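Long-range contact in carbon monoxide dehydrogenase (PDB 6T7J), which probably catalyses the oxidation of carbon monoxide to carbon dioxide at a nickel-iron-sulfur cluster, here in a nickel-free form: residues A2-V14 / A27-E41. Numbering follows the deposited sequence.
Sequences AEYIKYRVPAKGV and AEEEGIKTAWHRLLE
Val9 and Ile5 clasp the imidazole of His37 where the irregular N-terminal arm, 2-14, packs across two successive helices and the turn between them: the end of helix 20-30, a Schellman motif at Gly31, and helix 35-42, opened by a capping box of Thr34 and His37. Polar bonds converge on Glu28. Its OE2 takes the backbone N of Val9 at 2.7 Å in a nearly straight bond (169°), and also NE2 of His37, at 2.9 Å on the anti side, tilted about 25° out of the carboxylate plane. One oxygen thus ties the arm to both helices, a task suited to a long acidic side chain. OE1 lies over a face of the Arg8 guanidinium, 3.4 Å from NE, a pairing of charge alone. A glutamine in place of Glu28 would probably leave Arg8 without its counter-charge here and weaken the grip on Val9 N and His37. Glu3 N donates to Gly31 O; glycine suits the positive phi there, and a CB would clash with Glu3 O. Lys33, extended, lays CE against the carboxylate end of Glu3, while its NZ forms a salt bridge with Glu41.

Apolar contacts centre on His37 and Trp36. Val9 CG2 and Ile5 CD1 make CH-pi contacts with opposite faces of His37, 3.8 and 4.0 Å from the ring centroid. With CG2 anti to the carbonyl carbon, Val9 brings this one methyl also against Trp36 CB and Leu40 CD1; beta-branching adds CG1, 4.0 Å from Trp36 CB.

The helix pair holding the arm packs Trp36 on Leu327 of helix 325-330, its side chain about 12 Å from the broken Fe4S4 cluster. Val14 CG2 sits over the five-membered ring of Trp36, whose NE1 donates to a water, 2.7 Å away, that in turn donates to Val14 O.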
ATOM      1  N   ALA A   2      36.755   6.439  -6.993  1.00 65.16           N
ATOM      2  CA  ALA A   2      36.157   7.216  -8.069  1.00 61.27           C
ATOM      3  C   ALA A   2      35.550   6.303  -9.131  1.00 58.44           C
ATOM      4  O   ALA A   2      35.900   5.125  -9.256  1.00 60.14           O
ATOM      5  CB  ALA A   2      37.198   8.139  -8.702  1.00 51.35           C
ATOM      6  N   GLU A   3      34.633   6.868  -9.912  1.00 56.33           N
ATOM      7  CA  GLU A   3      33.868   6.123 -10.900  1.00 56.53           C
ATOM      8  C   GLU A   3      34.027   6.742 -12.283  1.00 60.74           C
ATOM      9  O   GLU A   3      34.307   7.935 -12.425  1.00 62.44           O
ATOM     10  CB  GLU A   3      32.383   6.084 -10.526  1.00 57.91           C
ATOM     11  CG  GLU A   3      31.669   4.818 -10.945  1.00 61.49           C
ATOM     12  CD  GLU A   3      30.565   4.437  -9.982  1.00 66.66           C
ATOM     13  OE1 GLU A   3      30.111   5.318  -9.223  1.00 71.85           O
ATOM     14  OE2 GLU A   3      30.153   3.258  -9.984  1.00 67.74           O
ATOM     15  N   TYR A   4      33.831   5.912 -13.306  1.00 63.04           N
ATOM     16  CA  TYR A   4      33.844   6.366 -14.692  1.00 57.59           C
ATOM     17  C   TYR A   4      32.457   6.876 -15.061  1.00 59.02           C
ATOM     18  O   TYR A   4      31.485   6.112 -15.047  1.00 63.97           O
ATOM     19  CB  TYR A   4      34.267   5.240 -15.634  1.00 57.33           C
ATOM     20  CG  TYR A   4      35.764   5.068 -15.770  1.00 66.11           C
ATOM     21  CD1 TYR A   4      36.564   6.096 -16.255  1.00 66.08           C
ATOM     22  CD2 TYR A   4      36.376   3.872 -15.419  1.00 63.61           C
ATOM     23  CE1 TYR A   4      37.935   5.937 -16.381  1.00 59.83           C
ATOM     24  CE2 TYR A   4      37.743   3.705 -15.542  1.00 59.02           C
ATOM     25  CZ  TYR A   4      38.517   4.738 -16.022  1.00 56.81           C
ATOM     26  OH  TYR A   4      39.877   4.569 -16.142  1.00 57.46           O
ATOM     27  N   ILE A   5      32.365   8.160 -15.388  1.00 56.76           N
ATOM     28  CA  ILE A   5      31.102   8.760 -15.806  1.00 59.66           C
ATOM     29  C   ILE A   5      30.905   8.492 -17.293  1.00 64.90           C
ATOM     30  O   ILE A   5      31.703   8.933 -18.126  1.00 66.30           O
ATOM     31  CB  ILE A   5      31.079  10.263 -15.501  1.00 59.56           C
ATOM     32  CG1 ILE A   5      31.072  10.489 -13.986  1.00 62.91           C
ATOM     33  CG2 ILE A   5      29.880  10.926 -16.164  1.00 61.21           C
ATOM     34  CD1 ILE A   5      30.662  11.881 -13.570  1.00 59.91           C
ATOM     35  N   LYS A   6      29.834   7.770 -17.629  1.00 67.60           N
ATOM     36  CA  LYS A   6      29.628   7.355 -19.013  1.00 66.74           C
ATOM     37  C   LYS A   6      29.104   8.497 -19.880  1.00 67.42           C
ATOM     38  O   LYS A   6      29.537   8.654 -21.026  1.00 72.28           O
ATOM     39  CB  LYS A   6      28.677   6.158 -19.060  1.00 66.64           C
ATOM     40  CG  LYS A   6      28.585   5.473 -20.418  1.00 73.56           C
ATOM     41  CD  LYS A   6      29.930   5.350 -21.104  1.00 78.28           C
ATOM     42  CE  LYS A   6      29.778   5.414 -22.617  1.00 73.12           C
ATOM     43  NZ  LYS A   6      31.028   5.893 -23.265  1.00 67.09           N
ATOM     44  N   TYR A   7      28.177   9.300 -19.359  1.00 67.27           N
ATOM     45  CA  TYR A   7      27.623  10.431 -20.097  1.00 65.54           C
ATOM     46  C   TYR A   7      27.710  11.678 -19.234  1.00 64.33           C
ATOM     47  O   TYR A   7      27.270  11.672 -18.079  1.00 67.21           O
ATOM     48  CB  TYR A   7      26.167  10.182 -20.515  1.00 64.98           C
ATOM     49  CG  TYR A   7      25.922   8.823 -21.128  1.00 64.57           C
ATOM     50  CD1 TYR A   7      25.847   8.660 -22.505  1.00 65.63           C
ATOM     51  CD2 TYR A   7      25.757   7.702 -20.328  1.00 68.53           C
ATOM     52  CE1 TYR A   7      25.624   7.416 -23.065  1.00 66.84           C
ATOM     53  CE2 TYR A   7      25.527   6.460 -20.877  1.00 72.14           C
ATOM     54  CZ  TYR A   7      25.469   6.319 -22.243  1.00 73.21           C
ATOM     55  OH  TYR A   7      25.246   5.074 -22.784  1.00 80.38           O
ATOM     56  N   ARG A   8      28.269  12.744 -19.795  1.00 63.87           N
ATOM     57  CA  ARG A   8      28.413  14.001 -19.081  1.00 59.00           C
ATOM     58  C   ARG A   8      27.161  14.853 -19.246  1.00 64.32           C
ATOM     59  O   ARG A   8      26.468  14.788 -20.264  1.00 63.82           O
ATOM     60  CB  ARG A   8      29.644  14.761 -19.573  1.00 61.18           C
ATOM     61  CG  ARG A   8      30.931  13.973 -19.398  1.00 63.30           C
ATOM     62  CD  ARG A   8      32.169  14.840 -19.558  1.00 66.55           C
ATOM     63  NE  ARG A   8      33.283  14.322 -18.770  1.00 62.58           N
ATOM     64  CZ  ARG A   8      34.313  15.052 -18.361  1.00 64.69           C
ATOM     65  NH1 ARG A   8      35.280  14.495 -17.642  1.00 61.76           N
ATOM     66  NH2 ARG A   8      34.379  16.339 -18.673  1.00 65.82           N
ATOM     67  N   VAL A   9      26.877  15.649 -18.224  1.00 66.74           N
ATOM     68  CA  VAL A   9      25.655  16.444 -18.149  1.00 62.13           C
ATOM     69  C   VAL A   9      25.971  17.851 -18.647  1.00 61.79           C
ATOM     70  O   VAL A   9      26.800  18.537 -18.033  1.00 66.91           O
ATOM     71  CB  VAL A   9      25.100  16.481 -16.718  1.00 60.72           C
ATOM     72  CG1 VAL A   9      23.931  17.450 -16.620  1.00 54.50           C
ATOM     73  CG2 VAL A   9      24.689  15.084 -16.280  1.00 62.09           C
ATOM     74  N   PRO A  10      25.351  18.313 -19.739  1.00 64.62           N
ATOM     75  CA  PRO A  10      25.535  19.712 -20.154  1.00 65.08           C
ATOM     76  C   PRO A  10      25.101  20.667 -19.054  1.00 68.67           C
ATOM     77  O   PRO A  10      23.907  20.924 -18.874  1.00 68.44           O
ATOM     78  CB  PRO A  10      24.649  19.833 -21.401  1.00 62.31           C
ATOM     79  CG  PRO A  10      23.681  18.695 -21.301  1.00 65.53           C
ATOM     80  CD  PRO A  10      24.424  17.589 -20.623  1.00 61.49           C
ATOM     81  N   ALA A  11      26.076  21.200 -18.314  1.00 69.23           N
ATOM     82  CA  ALA A  11      25.794  21.870 -17.052  1.00 68.25           C
ATOM     83  C   ALA A  11      25.300  23.302 -17.213  1.00 72.68           C
ATOM     84  O   ALA A  11      24.612  23.803 -16.319  1.00 76.17           O
ATOM     85  CB  ALA A  11      27.041  21.860 -16.167  1.00 69.10           C
ATOM     86  N   LYS A  12      25.627  23.978 -18.315  1.00 78.61           N
ATOM     87  CA  LYS A  12      25.261  25.388 -18.421  1.00 79.92           C
ATOM     88  C   LYS A  12      23.757  25.595 -18.562  1.00 79.53           C
ATOM     89  O   LYS A  12      23.265  26.684 -18.249  1.00 81.03           O
ATOM     90  CB  LYS A  12      25.994  26.045 -19.590  1.00 77.26           C
ATOM     91  CG  LYS A  12      26.558  27.420 -19.253  1.00 70.09           C
ATOM     92  CD  LYS A  12      27.299  27.397 -17.922  1.00 69.57           C
ATOM     93  CE  LYS A  12      27.526  28.802 -17.383  1.00 75.27           C
ATOM     94  NZ  LYS A  12      28.079  28.782 -15.999  1.00 60.39           N
ATOM     95  N   GLY A  13      23.020  24.584 -19.012  1.00 72.86           N
ATOM     96  CA  GLY A  13      21.579  24.704 -19.124  1.00 74.52           C
ATOM     97  C   GLY A  13      20.831  23.690 -18.285  1.00 71.63           C
ATOM     98  O   GLY A  13      19.645  23.433 -18.517  1.00 69.43           O
ATOM     99  N   VAL A  14      21.515  23.112 -17.296  1.00 60.98           N
ATOM    100  CA  VAL A  14      20.908  22.049 -16.502  1.00 59.31           C
ATOM    101  C   VAL A  14      19.941  22.603 -15.459  1.00 56.69           C
ATOM    102  O   VAL A  14      18.970  21.929 -15.095  1.00 57.16           O
ATOM    103  CB  VAL A  14      22.001  21.186 -15.844  1.00 62.43           C
ATOM    104  CG1 VAL A  14      22.702  21.955 -14.736  1.00 63.39           C
ATOM    105  CG2 VAL A  14      21.408  19.898 -15.298  1.00 50.64           C
ATOM    106  N   ALA A  27      31.541  17.414  -9.560  1.00 55.02           N
ATOM    107  CA  ALA A  27      31.268  15.988  -9.434  1.00 55.90           C
ATOM    108  C   ALA A  27      31.839  15.215 -10.614  1.00 57.51           C
ATOM    109  O   ALA A  27      32.397  14.124 -10.441  1.00 52.16           O
ATOM    110  CB  ALA A  27      29.763  15.751  -9.322  1.00 46.71           C
ATOM    111  N   GLU A  28      31.705  15.765 -11.823  1.00 58.35           N
ATOM    112  CA  GLU A  28      32.245  15.093 -13.002  1.00 58.44           C
ATOM    113  C   GLU A  28      33.761  14.970 -12.922  1.00 59.95           C
ATOM    114  O   GLU A  28      34.323  13.894 -13.162  1.00 57.41           O
ATOM    115  CB  GLU A  28      31.835  15.842 -14.268  1.00 56.75           C
ATOM    116  CG  GLU A  28      30.350  15.801 -14.543  1.00 61.08           C
ATOM    117  CD  GLU A  28      30.037  15.806 -16.018  1.00 64.76           C
ATOM    118  OE1 GLU A  28      30.978  15.985 -16.819  1.00 68.32           O
ATOM    119  OE2 GLU A  28      28.852  15.633 -16.374  1.00 65.83           O
ATOM    120  N   GLU A  29      34.445  16.065 -12.585  1.00 60.04           N
ATOM    121  CA  GLU A  29      35.903  16.013 -12.529  1.00 65.77           C
ATOM    122  C   GLU A  29      36.390  15.145 -11.374  1.00 60.83           C
ATOM    123  O   GLU A  29      37.503  14.609 -11.432  1.00 58.46           O
ATOM    124  CB  GLU A  29      36.485  17.423 -12.435  1.00 59.45           C
ATOM    125  CG  GLU A  29      36.778  18.053 -13.797  1.00 78.90           C
ATOM    126  CD  GLU A  29      38.200  17.799 -14.277  1.00 79.69           C
ATOM    127  OE1 GLU A  29      39.079  18.646 -14.008  1.00 79.79           O
ATOM    128  OE2 GLU A  29      38.437  16.755 -14.926  1.00 70.84           O
ATOM    129  N   GLU A  30      35.577  14.980 -10.332  1.00 62.27           N
ATOM    130  CA  GLU A  30      35.899  14.050  -9.259  1.00 60.02           C
ATOM    131  C   GLU A  30      35.401  12.636  -9.529  1.00 56.55           C
ATOM    132  O   GLU A  30      35.721  11.725  -8.756  1.00 63.36           O
ATOM    133  CB  GLU A  30      35.318  14.548  -7.932  1.00 60.03           C
ATOM    134  CG  GLU A  30      36.298  15.340  -7.084  1.00 61.67           C
ATOM    135  CD  GLU A  30      35.603  16.328  -6.171  1.00 65.77           C
ATOM    136  OE1 GLU A  30      35.835  17.544  -6.326  1.00 65.78           O
ATOM    137  OE2 GLU A  30      34.825  15.887  -5.300  1.00 67.76           O
ATOM    138  N   GLY A  31      34.632  12.431 -10.597  1.00 53.89           N
ATOM    139  CA  GLY A  31      34.110  11.114 -10.897  1.00 55.74           C
ATOM    140  C   GLY A  31      32.966  10.681 -10.011  1.00 54.95           C
ATOM    141  O   GLY A  31      32.832   9.487  -9.723  1.00 56.11           O
ATOM    142  N   ILE A  32      32.135  11.619  -9.568  1.00 55.13           N
ATOM    143  CA  ILE A  32      31.022  11.344  -8.667  1.00 54.96           C
ATOM    144  C   ILE A  32      29.729  11.515  -9.451  1.00 53.75           C
ATOM    145  O   ILE A  32      29.470  12.590 -10.008  1.00 52.20           O
ATOM    146  CB  ILE A  32      31.052  12.262  -7.436  1.00 51.30           C
ATOM    147  CG1 ILE A  32      32.287  11.964  -6.584  1.00 54.75           C
ATOM    148  CG2 ILE A  32      29.782  12.100  -6.620  1.00 48.87           C
ATOM    149  CD1 ILE A  32      32.469  12.910  -5.417  1.00 51.45           C
ATOM    150  N   LYS A  33      28.918  10.460  -9.490  1.00 50.98           N
ATOM    151  CA  LYS A  33      27.663  10.491 -10.229  1.00 51.93           C
ATOM    152  C   LYS A  33      26.588  11.212  -9.425  1.00 49.88           C
ATOM    153  O   LYS A  33      26.434  10.974  -8.224  1.00 53.64           O
ATOM    154  CB  LYS A  33      27.200   9.074 -10.563  1.00 47.58           C
ATOM    155  CG  LYS A  33      28.180   8.266 -11.399  1.00 57.90           C
ATOM    156  CD  LYS A  33      27.505   7.040 -12.000  1.00 53.65           C
ATOM    157  CE  LYS A  33      28.524   6.042 -12.520  1.00 62.44           C
ATOM    158  NZ  LYS A  33      27.884   4.942 -13.291  1.00 55.92           N
ATOM    159  N   THR A  34      25.847  12.090 -10.091  1.00 48.62           N
ATOM    160  CA  THR A  34      24.675  12.733  -9.519  1.00 49.43           C
ATOM    161  C   THR A  34      23.416  12.118 -10.122  1.00 50.23           C
ATOM    162  O   THR A  34      23.476  11.196 -10.941  1.00 49.15           O
ATOM    163  CB  THR A  34      24.714  14.247  -9.748  1.00 51.73           C
ATOM    164  OG1 THR A  34      24.285  14.545 -11.083  1.00 48.20           O
ATOM    165  CG2 THR A  34      26.119  14.785  -9.532  1.00 49.11           C
ATOM    166  N   ALA A  35      22.260  12.642  -9.707  1.00 49.05           N
ATOM    167  CA  ALA A  35      20.994  12.140 -10.234  1.00 50.19           C
ATOM    168  C   ALA A  35      20.884  12.357 -11.739  1.00 51.71           C
ATOM    169  O   ALA A  35      20.254  11.556 -12.438  1.00 49.73           O
ATOM    170  CB  ALA A  35      19.822  12.806  -9.512  1.00 48.16           C
ATOM    171  N   TRP A  36      21.497  13.425 -12.257  1.00 51.48           N
ATOM    172  CA  TRP A  36      21.435  13.692 -13.690  1.00 49.82           C
ATOM    173  C   TRP A  36      22.205  12.642 -14.488  1.00 51.73           C
ATOM    174  O   TRP A  36      21.717  12.152 -15.515  1.00 53.81           O
ATOM    175  CB  TRP A  36      21.975  15.094 -13.979  1.00 45.73           C
ATOM    176  CG  TRP A  36      21.112  16.214 -13.461  1.00 47.65           C
ATOM    177  CD1 TRP A  36      20.017  16.752 -14.070  1.00 50.50           C
ATOM    178  CD2 TRP A  36      21.285  16.939 -12.235  1.00 49.75           C
ATOM    179  NE1 TRP A  36      19.494  17.762 -13.300  1.00 44.26           N
ATOM    180  CE2 TRP A  36      20.254  17.899 -12.169  1.00 48.26           C
ATOM    181  CE3 TRP A  36      22.208  16.868 -11.186  1.00 49.76           C
ATOM    182  CZ2 TRP A  36      20.121  18.780 -11.097  1.00 46.82           C
ATOM    183  CZ3 TRP A  36      22.074  17.746 -10.124  1.00 49.10           C
ATOM    184  CH2 TRP A  36      21.038  18.688 -10.088  1.00 47.11           C
ATOM    185  N   HIS A  37      23.409  12.283 -14.029  1.00 48.22           N
ATOM    186  CA  HIS A  37      24.194  11.265 -14.723  1.00 50.06           C
ATOM    187  C   HIS A  37      23.463   9.929 -14.755  1.00 54.15           C
ATOM    188  O   HIS A  37      23.445   9.243 -15.785  1.00 54.01           O
ATOM    189  CB  HIS A  37      25.561  11.107 -14.054  1.00 46.69           C
ATOM    190  CG  HIS A  37      26.342  12.380 -13.961  1.00 58.19           C
ATOM    191  ND1 HIS A  37      26.335  13.179 -12.837  1.00 58.86           N
ATOM    192  CD2 HIS A  37      27.157  12.994 -14.852  1.00 64.04           C
ATOM    193  CE1 HIS A  37      27.110  14.229 -13.041  1.00 57.92           C
ATOM    194  NE2 HIS A  37      27.618  14.142 -14.257  1.00 57.34           N
ATOM    195  N   ARG A  38      22.844   9.543 -13.638  1.00 48.37           N
ATOM    196  CA  ARG A  38      22.145   8.265 -13.598  1.00 46.64           C
ATOM    197  C   ARG A  38      20.855   8.308 -14.410  1.00 51.07           C
ATOM    198  O   ARG A  38      20.477   7.300 -15.021  1.00 47.52           O
ATOM    199  CB  ARG A  38      21.881   7.867 -12.146  1.00 50.82           C
ATOM    200  CG  ARG A  38      23.167   7.637 -11.353  1.00 48.96           C
ATOM    201  CD  ARG A  38      22.894   7.082  -9.967  1.00 47.06           C
ATOM    202  NE  ARG A  38      22.152   8.031  -9.145  1.00 53.45           N
ATOM    203  CZ  ARG A  38      22.717   8.937  -8.352  1.00 49.53           C
ATOM    204  NH1 ARG A  38      24.038   9.018  -8.269  1.00 48.28           N
ATOM    205  NH2 ARG A  38      21.959   9.763  -7.645  1.00 46.88           N
ATOM    206  N   LEU A  39      20.179   9.461 -14.446  1.00 51.34           N
ATOM    207  CA  LEU A  39      19.065   9.629 -15.374  1.00 47.72           C
ATOM    208  C   LEU A  39      19.514   9.405 -16.811  1.00 58.68           C
ATOM    209  O   LEU A  39      18.833   8.721 -17.584  1.00 59.28           O
ATOM    210  CB  LEU A  39      18.450  11.020 -15.224  1.00 46.83           C
ATOM    211  CG  LEU A  39      17.448  11.390 -16.321  1.00 47.11           C
ATOM    212  CD1 LEU A  39      16.202  10.520 -16.217  1.00 46.49           C
ATOM    213  CD2 LEU A  39      17.084  12.869 -16.264  1.00 47.59           C
ATOM    214  N   LEU A  40      20.662   9.979 -17.187  1.00 56.55           N
ATOM    215  CA  LEU A  40      21.204   9.743 -18.522  1.00 52.80           C
ATOM    216  C   LEU A  40      21.508   8.265 -18.738  1.00 54.42           C
ATOM    217  O   LEU A  40      21.295   7.730 -19.833  1.00 56.60           O
ATOM    218  CB  LEU A  40      22.463  10.585 -18.738  1.00 55.21           C
ATOM    219  CG  LEU A  40      22.263  12.095 -18.884  1.00 52.32           C
ATOM    220  CD1 LEU A  40      23.595  12.792 -19.122  1.00 56.29           C
ATOM    221  CD2 LEU A  40      21.284  12.398 -20.005  1.00 50.32           C
ATOM    222  N   GLU A  41      22.010   7.590 -17.702  1.00 54.29           N
ATOM    223  CA  GLU A  41      22.288   6.161 -17.816  1.00 54.15           C
ATOM    224  C   GLU A  41      21.010   5.346 -17.988  1.00 56.71           C
ATOM    225  O   GLU A  41      21.049   4.249 -18.557  1.00 59.91           O
ATOM    226  CB  GLU A  41      23.061   5.674 -16.590  1.00 52.06           C
ATOM    227  CG  GLU A  41      24.484   6.193 -16.504  1.00 55.07           C
ATOM    228  CD  GLU A  41      25.379   5.299 -15.671  1.00 61.49           C
ATOM    229  OE1 GLU A  41      25.019   4.120 -15.470  1.00 64.52           O
ATOM    230  OE2 GLU A  41      26.441   5.772 -15.217  1.00 70.20           O
TER
HETATM  231  O   HOH W   1      25.990   9.222 -16.737  1.00 56.98           O
HETATM  232  O   HOH W   2      17.730  19.286 -14.703  1.00 51.06           O